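Local coordinates for chitin oligosaccahride binding protein NagB1 (Paenibacillus sp. FPU-7, PDB 7EHP) that binds the chitin oligosaccharides N,N'-diacetylchitobiose and N,N',N''-triacetylchitotriose, probably as the extracellular solute-binding component of a sugar uptake system, at residues V3-T8 against V37-V42; E22-R27 against E310-R315; A54-G59 against A79-E84; L92-K97 against P324-S329. All coordinates share one frame; numbering follows the deposited sequence.

Contact 1 (V3-T8 against V37-V42); sequences VSLRHT and VELEGV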
# COMPACT_ATOMS: atom_id res chain seq x y z
N VAL A 3 -6.79 26.68 -4.12
CA VAL A 3 -5.88 25.66 -4.65
C VAL A 3 -6.20 24.36 -3.92
O VAL A 3 -5.95 24.24 -2.71
CB VAL A 3 -4.40 26.04 -4.48
CG1 VAL A 3 -3.52 24.81 -4.65
CG2 VAL A 3 -4.01 27.11 -5.50
N SER A 4 -6.75 23.38 -4.64
CA SER A 4 -7.25 22.16 -4.03
C SER A 4 -6.13 21.16 -3.79
O SER A 4 -5.26 20.96 -4.65
CB SER A 4 -8.33 21.54 -4.90
OG SER A 4 -7.95 21.58 -6.27
N LEU A 5 -6.15 20.53 -2.62
CA LEU A 5 -5.15 19.55 -2.22
C LEU A 5 -5.93 18.31 -1.79
O LEU A 5 -6.43 18.26 -0.67
CB LEU A 5 -4.25 20.06 -1.10
CG LEU A 5 -2.89 19.36 -0.96
CD1 LEU A 5 -1.94 20.11 -0.01
CD2 LEU A 5 -3.00 17.91 -0.53
N ARG A 6 -6.00 17.31 -2.67
CA ARG A 6 -6.74 16.08 -2.38
C ARG A 6 -5.83 15.07 -1.68
O ARG A 6 -4.75 14.73 -2.18
CB ARG A 6 -7.29 15.48 -3.68
CG ARG A 6 -7.75 14.03 -3.54
CD ARG A 6 -9.14 13.93 -2.94
NE ARG A 6 -10.11 14.81 -3.59
CZ ARG A 6 -10.64 14.63 -4.80
NH1 ARG A 6 -10.32 13.57 -5.54
NH2 ARG A 6 -11.51 15.51 -5.26
N HIS A 7 -6.26 14.60 -0.52
CA HIS A 7 -5.49 13.63 0.25
C HIS A 7 -6.44 12.56 0.78
O HIS A 7 -7.67 12.72 0.77
CB HIS A 7 -4.78 14.31 1.43
CG HIS A 7 -5.74 14.82 2.45
ND1 HIS A 7 -6.21 14.03 3.48
CD2 HIS A 7 -6.38 16.01 2.57
CE1 HIS A 7 -7.07 14.73 4.21
NE2 HIS A 7 -7.19 15.93 3.68
N THR A 8 -5.87 11.48 1.29
CA THR A 8 -6.67 10.38 1.81
C THR A 8 -6.50 10.19 3.31
O THR A 8 -6.88 9.13 3.84
CB THR A 8 -6.32 9.07 1.09
OG1 THR A 8 -4.95 8.74 1.34
CG2 THR A 8 -6.52 9.23 -0.41
N VAL A 37 -5.20 27.49 0.54
CA VAL A 37 -5.12 26.06 0.26
C VAL A 37 -6.33 25.38 0.88
O VAL A 37 -6.67 25.63 2.04
CB VAL A 37 -3.82 25.44 0.78
CG1 VAL A 37 -3.85 23.90 0.64
CG2 VAL A 37 -2.61 26.03 0.04
N GLU A 38 -6.98 24.52 0.11
CA GLU A 38 -8.26 23.94 0.47
C GLU A 38 -8.04 22.42 0.48
O GLU A 38 -8.05 21.76 -0.56
CB GLU A 38 -9.32 24.51 -0.54
CG GLU A 38 -10.70 23.90 -0.78
CD GLU A 38 -11.70 24.07 0.36
OE1 GLU A 38 -12.62 23.22 0.46
OE2 GLU A 38 -11.58 25.04 1.16
N LEU A 39 -7.75 21.89 1.66
CA LEU A 39 -7.57 20.45 1.83
C LEU A 39 -8.91 19.75 1.69
O LEU A 39 -9.92 20.21 2.22
CB LEU A 39 -6.97 20.15 3.20
CG LEU A 39 -5.50 20.46 3.45
CD1 LEU A 39 -5.21 20.21 4.91
CD2 LEU A 39 -4.61 19.57 2.59
N GLU A 40 -8.92 18.62 0.97
CA GLU A 40 -10.10 17.79 0.84
C GLU A 40 -9.67 16.34 1.04
O GLU A 40 -8.90 15.80 0.24
CB GLU A 40 -10.79 17.97 -0.53
CG GLU A 40 -11.99 17.00 -0.72
CD GLU A 40 -12.57 17.00 -2.12
OE1 GLU A 40 -13.81 16.91 -2.23
OE2 GLU A 40 -11.81 17.08 -3.11
N GLY A 41 -10.16 15.72 2.12
CA GLY A 41 -9.85 14.33 2.39
C GLY A 41 -10.93 13.41 1.85
O GLY A 41 -12.12 13.62 2.11
N VAL A 42 -10.51 12.41 1.09
CA VAL A 42 -11.41 11.42 0.53
C VAL A 42 -10.84 10.05 0.87
O VAL A 42 -9.63 9.83 0.70
CB VAL A 42 -11.57 11.61 -1.00
CG1 VAL A 42 -12.40 10.49 -1.61
CG2 VAL A 42 -12.18 12.98 -1.31
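Leu5 and Leu39 lie side by side on neighbouring parallel strands, which belong to the beta-alpha-beta unit of strand 3-7, helix 15-31 and strand 37-41. The strands run in register from Val3 beside Val37 to His7 beside Gly41. Their backbone bonds alternate: Glu38 N donates to Val3 O, Leu5 N to Glu38 O, Glu40 N to Leu5 O, His7 N to Glu40 O and Val42 N to His7 O.

Leu5 meets the same methyl at every step. Its CB is 3.7 Å from Leu39 CD2. Its CG is 4.0 Å from Leu39 CD2. At the fork, Leu5 CD1 and CD2 stay within 3.8 and 3.9 Å of Leu39 CD2.

Arg6 and Glu40 share the other sheet face. Arg6 CG is anti to the backbone N (chi1 165°), and the chain then bends at chi2 and chi3. This turns the guanidinium side-on to Glu40. NE (2.9 Å) and NH2 (2.7 Å) of Arg6 both bind Glu40 OE2, from above one face of the carboxylate. Arg6 CD rests 3.6 Å from Val42 CG2. Beyond the strands, Arg6 NH2 also bridges to Glu55 and Arg6 NH1 bonds Asn47. A leucine in place of Arg6 would probably leave the carboxylates of Glu40 and Glu55 without their shared cation.

Thr8, just past the strand, comes close to a bound N-acetylglucosamine. His7 ND1 is bonded to Gln9 N, and one face of the His7 ring carries Gly41 in a CH-pi contact, with Gly41 CA 3.3 Å from His7 CE1.

Contact 2 (E22-R27 against E310-R315); sequences EDIAQR and EEMQKR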
# COMPACT_ATOMS: atom_id res chain seq x y z
N GLU A 22 -1.75 19.95 7.15
CA GLU A 22 -2.21 21.29 7.51
C GLU A 22 -1.04 22.23 7.77
O GLU A 22 -1.12 23.43 7.46
CB GLU A 22 -3.12 21.22 8.74
CG GLU A 22 -4.45 20.51 8.46
CD GLU A 22 -5.19 20.12 9.72
OE1 GLU A 22 -4.73 20.49 10.83
OE2 GLU A 22 -6.25 19.44 9.60
N ASP A 23 0.04 21.73 8.39
CA ASP A 23 1.23 22.55 8.55
C ASP A 23 1.81 22.93 7.20
O ASP A 23 2.15 24.10 6.96
CB ASP A 23 2.29 21.82 9.39
CG ASP A 23 1.90 21.69 10.85
OD1 ASP A 23 0.84 22.23 11.22
OD2 ASP A 23 2.65 21.05 11.62
N ILE A 24 1.92 21.95 6.30
CA ILE A 24 2.40 22.23 4.95
C ILE A 24 1.51 23.27 4.27
O ILE A 24 2.00 24.19 3.60
CB ILE A 24 2.51 20.92 4.13
CG1 ILE A 24 3.65 20.04 4.68
CG2 ILE A 24 2.76 21.23 2.65
CD1 ILE A 24 3.71 18.60 4.10
N ALA A 25 0.20 23.19 4.49
CA ALA A 25 -0.73 24.11 3.82
C ALA A 25 -0.53 25.56 4.29
O ALA A 25 -0.35 26.45 3.46
CB ALA A 25 -2.17 23.61 4.02
N GLN A 26 -0.56 25.85 5.63
CA GLN A 26 -0.07 27.18 6.05
C GLN A 26 1.27 27.58 5.49
O GLN A 26 1.42 28.76 5.14
CB GLN A 26 0.02 27.45 7.55
CG GLN A 26 0.66 26.41 8.52
CD GLN A 26 1.06 27.24 9.73
OE1 GLN A 26 1.40 28.48 9.48
NE2 GLN A 26 0.85 26.80 11.02
N ARG A 27 2.28 26.70 5.44
CA ARG A 27 3.57 27.20 4.99
C ARG A 27 3.50 27.61 3.53
O ARG A 27 4.10 28.61 3.14
CB ARG A 27 4.61 26.15 5.26
CG ARG A 27 5.05 26.09 6.69
CD ARG A 27 6.35 25.34 6.72
NE ARG A 27 6.46 24.50 7.90
CZ ARG A 27 7.55 23.79 8.19
NH1 ARG A 27 8.61 23.82 7.38
NH2 ARG A 27 7.56 23.05 9.30
N GLU A 310 13.85 16.77 3.96
CA GLU A 310 14.28 15.88 5.02
C GLU A 310 13.53 16.16 6.31
O GLU A 310 13.25 15.22 7.08
CB GLU A 310 15.80 15.97 5.18
CG GLU A 310 16.34 15.21 6.38
CD GLU A 310 17.80 14.82 6.22
OE1 GLU A 310 18.32 14.88 5.08
OE2 GLU A 310 18.42 14.46 7.25
N GLU A 311 13.12 17.42 6.52
CA GLU A 311 12.33 17.75 7.70
C GLU A 311 11.01 16.97 7.72
O GLU A 311 10.65 16.36 8.74
CB GLU A 311 12.04 19.26 7.75
CG GLU A 311 10.93 19.60 8.75
CD GLU A 311 10.43 21.03 8.65
OE1 GLU A 311 10.79 21.75 7.69
OE2 GLU A 311 9.66 21.44 9.54
N MET A 312 10.28 16.98 6.62
CA MET A 312 8.98 16.34 6.68
C MET A 312 9.10 14.82 6.59
O MET A 312 8.36 14.09 7.26
CB MET A 312 8.07 16.89 5.58
CG MET A 312 7.62 18.33 5.82
SD MET A 312 6.66 18.50 7.33
CE MET A 312 6.72 20.27 7.67
N GLN A 313 10.06 14.32 5.80
CA GLN A 313 10.33 12.89 5.74
C GLN A 313 10.69 12.33 7.11
O GLN A 313 10.19 11.27 7.51
CB GLN A 313 11.46 12.61 4.75
CG GLN A 313 11.07 12.82 3.31
CD GLN A 313 10.29 11.65 2.74
OE1 GLN A 313 10.86 10.61 2.39
NE2 GLN A 313 8.97 11.81 2.64
N LYS A 314 11.55 13.03 7.85
CA LYS A 314 11.89 12.57 9.20
C LYS A 314 10.70 12.67 10.14
O LYS A 314 10.48 11.78 10.97
CB LYS A 314 13.05 13.39 9.77
CG LYS A 314 14.44 12.96 9.32
CD LYS A 314 15.49 13.91 9.89
CE LYS A 314 16.87 13.28 9.89
NZ LYS A 314 17.92 14.32 10.02
N ARG A 315 9.92 13.75 10.02
CA ARG A 315 8.79 13.96 10.91
C ARG A 315 7.80 12.80 10.81
O ARG A 315 7.38 12.22 11.83
CB ARG A 315 8.11 15.29 10.58
CG ARG A 315 6.80 15.52 11.32
CD ARG A 315 6.35 16.97 11.25
NE ARG A 315 4.98 17.14 11.75
CZ ARG A 315 4.28 18.27 11.66
NH1 ARG A 315 4.83 19.34 11.09
NH2 ARG A 315 3.04 18.33 12.14
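Two salt bridges, Asp23 with Arg315 and Arg27 with Glu311, join helix 15-31, near the start of the chain, to helix 310-320, beside helix 294-307. The two helices run antiparallel. Their short segments cross at 164°, and the axes come no closer than 12.8 Å. At that spacing the backbones do not pack, so long side chains cover the distance.

Arg315 turns CG away from the backbone N (chi1 172°) and reaches across with its chain extended to NE. The side chains of Arg315 and Asp23 cross at about a right angle. Both NH1 and NH2 of Arg315 lie 2.8 Å from Asp23 OD2. NH1 uses the anti lone pair of that oxygen, while NH2 comes from above the carboxylate plane. Asp23 OD1 has a separate partner in Lys19, and Arg315 NE has one in Glu319.

Helix 15-31 is the connecting helix of the first beta-alpha-beta unit in this solute-binding protein. Helix 310-320 comes much later in the chain, so the contact ties distant sequence together.

The second bridge is made end-on, with one nitrogen for each oxygen. Arg27 NH1 is 3.0 Å from Glu311 OE1. Arg27 NH2 is 2.7 Å from Glu311 OE2. Both oxygens are met on the syn side but tilted out of the carboxylate plane, and guanidinium and carboxylate lie 36° apart.

Met312 packs beside the bridges, on the Ile24 side. Its CE sits over one face of the Arg27 guanidinium, 3.3 Å from Arg27 NH2. Its CG approaches Ile24 CD1 at 4.3 Å. Ile24 also packs on Phe303, Ile306 and Met307 of helix 294-307.

Contact 3 (A54-G59 against A79-E84); sequences AEMAAG and AGRLLE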
# COMPACT_ATOMS: atom_id res chain seq x y z
N ALA A 54 -12.77 9.49 -12.18
CA ALA A 54 -13.84 10.24 -12.81
C ALA A 54 -13.39 11.66 -13.13
O ALA A 54 -13.56 12.14 -14.26
CB ALA A 54 -15.08 10.27 -11.90
N GLU A 55 -12.79 12.35 -12.15
CA GLU A 55 -12.29 13.71 -12.38
C GLU A 55 -11.25 13.74 -13.48
O GLU A 55 -11.21 14.68 -14.28
CB GLU A 55 -11.72 14.28 -11.08
CG GLU A 55 -12.75 14.34 -9.97
CD GLU A 55 -12.15 14.55 -8.59
OE1 GLU A 55 -12.80 15.23 -7.78
OE2 GLU A 55 -11.04 14.02 -8.32
N MET A 56 -10.40 12.72 -13.56
CA MET A 56 -9.41 12.68 -14.63
C MET A 56 -10.08 12.55 -15.99
O MET A 56 -9.67 13.21 -16.95
CB MET A 56 -8.43 11.52 -14.40
CG MET A 56 -7.39 11.79 -13.32
SD MET A 56 -6.29 13.18 -13.72
CE MET A 56 -5.25 13.20 -12.26
N ALA A 57 -11.13 11.73 -16.09
CA ALA A 57 -11.78 11.55 -17.38
C ALA A 57 -12.45 12.83 -17.84
O ALA A 57 -12.44 13.15 -19.04
CB ALA A 57 -12.79 10.42 -17.31
N ALA A 58 -13.07 13.57 -16.91
CA ALA A 58 -13.74 14.83 -17.22
C ALA A 58 -12.76 15.98 -17.38
O ALA A 58 -13.16 17.05 -17.87
CB ALA A 58 -14.76 15.16 -16.13
N GLY A 59 -11.51 15.80 -16.97
CA GLY A 59 -10.49 16.82 -17.09
C GLY A 59 -10.48 17.87 -16.00
O GLY A 59 -9.88 18.93 -16.20
N ALA A 79 -3.32 10.53 -21.12
CA ALA A 79 -4.43 11.43 -21.33
C ALA A 79 -4.05 12.87 -21.13
O ALA A 79 -4.93 13.72 -21.20
CB ALA A 79 -5.55 11.05 -20.36
N GLY A 80 -2.77 13.18 -20.88
CA GLY A 80 -2.34 14.57 -20.79
C GLY A 80 -2.75 15.31 -19.53
O GLY A 80 -2.80 16.54 -19.53
N ARG A 81 -3.01 14.59 -18.44
CA ARG A 81 -3.60 15.20 -17.25
C ARG A 81 -2.57 15.63 -16.21
O ARG A 81 -2.92 16.38 -15.29
CB ARG A 81 -4.58 14.23 -16.58
CG ARG A 81 -5.69 13.74 -17.48
CD ARG A 81 -6.48 14.90 -18.08
NE ARG A 81 -7.77 14.43 -18.57
CZ ARG A 81 -8.50 15.04 -19.50
NH1 ARG A 81 -8.07 16.15 -20.07
NH2 ARG A 81 -9.67 14.51 -19.86
N LEU A 82 -1.33 15.17 -16.31
CA LEU A 82 -0.38 15.29 -15.22
C LEU A 82 0.74 16.24 -15.60
O LEU A 82 1.34 16.09 -16.67
CB LEU A 82 0.24 13.94 -14.85
CG LEU A 82 -0.63 12.79 -14.34
CD1 LEU A 82 0.28 11.70 -13.82
CD2 LEU A 82 -1.64 13.20 -13.26
N LEU A 83 1.04 17.17 -14.70
CA LEU A 83 2.18 18.06 -14.88
C LEU A 83 3.49 17.28 -14.85
O LEU A 83 3.72 16.48 -13.95
CB LEU A 83 2.17 19.10 -13.77
CG LEU A 83 3.15 20.26 -13.87
CD1 LEU A 83 2.85 21.09 -15.13
CD2 LEU A 83 3.03 21.06 -12.58
N GLU A 84 4.34 17.52 -15.84
CA GLU A 84 5.68 16.93 -15.85
C GLU A 84 6.59 17.69 -14.90
O GLU A 84 6.60 18.92 -14.89
CB GLU A 84 6.25 16.93 -17.27
CG GLU A 84 7.22 15.80 -17.55
CD GLU A 84 8.60 16.10 -17.02
OE1 GLU A 84 8.96 17.29 -16.94
OE2 GLU A 84 9.35 15.14 -16.70
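Arg81 lays its guanidinium at the C-terminal end of helix 44-58, with Gly59 CA above the centre of one face. Gly59 CA is 3.6 Å from Arg81 CZ. Gly59 has positive phi and is the C-prime residue of the Schellman motif that ends the helix.

Arg81 NE donates to Met56 O at 2.8 Å. It lies in the carbonyl plane, but the oxygen is tilted 29° from the guanidinium plane, and the bond is bent. Arg81 NH2 adds weak bonds to Met56 O and Ala57 O. These carbonyls belong to the last turn, so the positive charge probably also suits the negative end of the helix dipole. Replacing Arg81 with an alanine would probably leave the carbonyls of Met56 and Ala57 without these donors and uncover Gly59.

Met56 and Arg81 run alongside each other, pointing opposite ways. Met56 SD is 3.5 Å from Arg81 CB. A bend at chi2 (-63°) carries Met56 CE on to Leu82 CD2, 3.7 Å away.

The 79-84 loop links helix 71-78 to helix 86-92. Met56 and Leu82 both pack on Tyr76 of helix 71-78 and on Phe65 of strand 64-68, and Leu82 further touches Tyr111 of strand 109-125.

Contact 4 (L92-K97 against P324-S329); sequences LGLKDK and PAMKLS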
# COMPACT_ATOMS: atom_id res chain seq x y z
N LEU A 92 14.79 22.78 -7.73
CA LEU A 92 14.84 22.55 -6.29
C LEU A 92 15.98 21.64 -5.86
O LEU A 92 16.17 21.43 -4.66
CB LEU A 92 13.51 21.97 -5.79
CG LEU A 92 12.25 22.79 -5.99
CD1 LEU A 92 11.02 22.01 -5.49
CD2 LEU A 92 12.39 24.14 -5.28
N GLY A 93 16.72 21.07 -6.82
CA GLY A 93 17.83 20.19 -6.49
C GLY A 93 17.41 18.89 -5.85
O GLY A 93 18.15 18.34 -5.02
N LEU A 94 16.25 18.37 -6.22
CA LEU A 94 15.68 17.24 -5.51
C LEU A 94 15.81 15.92 -6.25
O LEU A 94 15.74 14.86 -5.62
CB LEU A 94 14.20 17.49 -5.20
CG LEU A 94 13.96 18.47 -4.04
CD1 LEU A 94 12.47 18.71 -3.80
CD2 LEU A 94 14.66 17.97 -2.78
N LYS A 95 16.00 15.96 -7.58
CA LYS A 95 15.75 14.78 -8.41
C LYS A 95 16.53 13.58 -7.91
O LYS A 95 16.00 12.47 -7.79
CB LYS A 95 16.12 15.08 -9.86
CG LYS A 95 16.01 13.86 -10.75
CD LYS A 95 16.17 14.22 -12.20
CE LYS A 95 16.63 13.01 -12.99
NZ LYS A 95 16.45 13.21 -14.46
N ASP A 96 17.79 13.78 -7.59
CA ASP A 96 18.67 12.70 -7.18
C ASP A 96 18.70 12.50 -5.66
O ASP A 96 19.55 11.78 -5.16
CB ASP A 96 20.05 12.93 -7.82
CG ASP A 96 20.65 14.28 -7.46
OD1 ASP A 96 19.98 15.04 -6.71
OD2 ASP A 96 21.73 14.61 -8.00
N LYS A 97 17.73 13.06 -4.94
CA LYS A 97 17.49 12.66 -3.57
C LYS A 97 16.33 11.65 -3.49
O LYS A 97 15.99 11.18 -2.39
CB LYS A 97 17.25 13.92 -2.70
CG LYS A 97 16.99 13.73 -1.19
CD LYS A 97 16.94 15.07 -0.41
CE LYS A 97 18.29 15.54 0.16
NZ LYS A 97 18.69 14.79 1.40
N PRO A 324 10.82 6.50 4.73
CA PRO A 324 11.07 7.60 3.81
C PRO A 324 11.16 7.13 2.37
O PRO A 324 11.69 6.05 2.08
CB PRO A 324 12.42 8.15 4.28
CG PRO A 324 13.09 6.97 4.91
CD PRO A 324 11.96 6.27 5.63
N ALA A 325 10.66 7.96 1.47
CA ALA A 325 10.88 7.75 0.05
C ALA A 325 12.16 8.41 -0.46
O ALA A 325 12.62 8.07 -1.55
CB ALA A 325 9.68 8.24 -0.77
N MET A 326 12.75 9.34 0.30
CA MET A 326 13.96 10.04 -0.12
C MET A 326 15.18 9.60 0.69
O MET A 326 15.08 8.91 1.70
CB MET A 326 13.78 11.57 -0.05
CG MET A 326 12.40 12.09 -0.48
SD MET A 326 12.05 13.83 -0.13
CE MET A 326 12.95 14.66 -1.41
N LYS A 327 16.36 10.00 0.20
CA LYS A 327 17.61 9.72 0.91
C LYS A 327 17.74 10.65 2.11
O LYS A 327 17.59 11.87 1.98
CB LYS A 327 18.81 9.89 -0.03
CG LYS A 327 18.72 9.09 -1.33
CD LYS A 327 20.09 8.52 -1.74
CE LYS A 327 20.08 7.84 -3.12
NZ LYS A 327 20.02 8.81 -4.26
N LEU A 328 18.02 10.08 3.29
CA LEU A 328 18.08 10.81 4.54
C LEU A 328 19.50 10.85 5.10
O LEU A 328 20.32 9.96 4.83
CB LEU A 328 17.15 10.19 5.59
CG LEU A 328 15.73 10.74 5.68
CD1 LEU A 328 15.02 10.65 4.35
CD2 LEU A 328 14.96 9.97 6.72
N SER A 329 19.78 11.89 5.90
CA SER A 329 21.10 12.07 6.51
C SER A 329 21.23 11.28 7.81
O SER A 329 22.26 10.64 8.05
CB SER A 329 21.37 13.55 6.79
OG SER A 329 21.56 14.32 5.60
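Lys327 and Lys97 exchange two hydrogen bonds. Lys327 N donates to Lys97 O at 2.9 Å, with an N-H...O angle of 164°. In return Lys97 NZ reaches Lys327 O at 3.2 Å. Both backbone polar atoms of Lys327 are therefore held by one residue. Lys97 sets off with CG opposite the backbone N (chi1 -179°), then bends at chi3 and chi4. The bend folds its ammonium back over the 324-329 loop. Lys97 NZ also has a long, weak ion pair with Glu310.

Lys327 NZ makes a further, weak bond to Asp96 O at 3.1 Å. It takes the main-chain oxygen there. The carboxylate of Asp96 does not take part; its OD1 is 6.7 Å from Lys327 NZ.

Met326 CB lies close against the carbonyl of Lys97, 3.2 Å from Lys97 O. The Met326 chain then bends at chi3 and begins the apolar packing, its CE 4.0 Å from Leu94 CD2. The same methyl is 4.1 Å from Lys97 CD. Beyond the two segments, Met326 touches Phe98 and Tyr308, and Leu94 packs on Leu89 and Ile304.

The contact joins the loop after helix 86-92 to the loop after strand 323-324, near the surface. Every acceptor across it is a main-chain carbonyl. One donor is a backbone amide and two are lysine ammonium groups, one of these bonds being weak. The hold thus depends on the course of the two backbones, with no salt bridge between the loops.

In the fold
Contacts 1 and 2 share helix 15-31 and touch directly: Glu22 packs on Leu39, and Ala25 on Val37. Their centres are about 15 Å apart. Contact 3 follows through helix 44-58, where Glu55 makes the link to contact 1, about 17 Å away between centres. Contact 4 lies about 15 Å from contact 2, centre to centre, and Gln313 and Glu310 of helix 310-320 bond the backbone of 324-329. Contacts 3 and 4 do not touch. Along the chain, contact 1 closes before contact 3 opens, and contacts 2 and 4 interleave. Residues 310-329 thus return to helix 15-31 and the loop at 92-97, tying late chain to early chain. Contact 1 lies nearest the bound sugar.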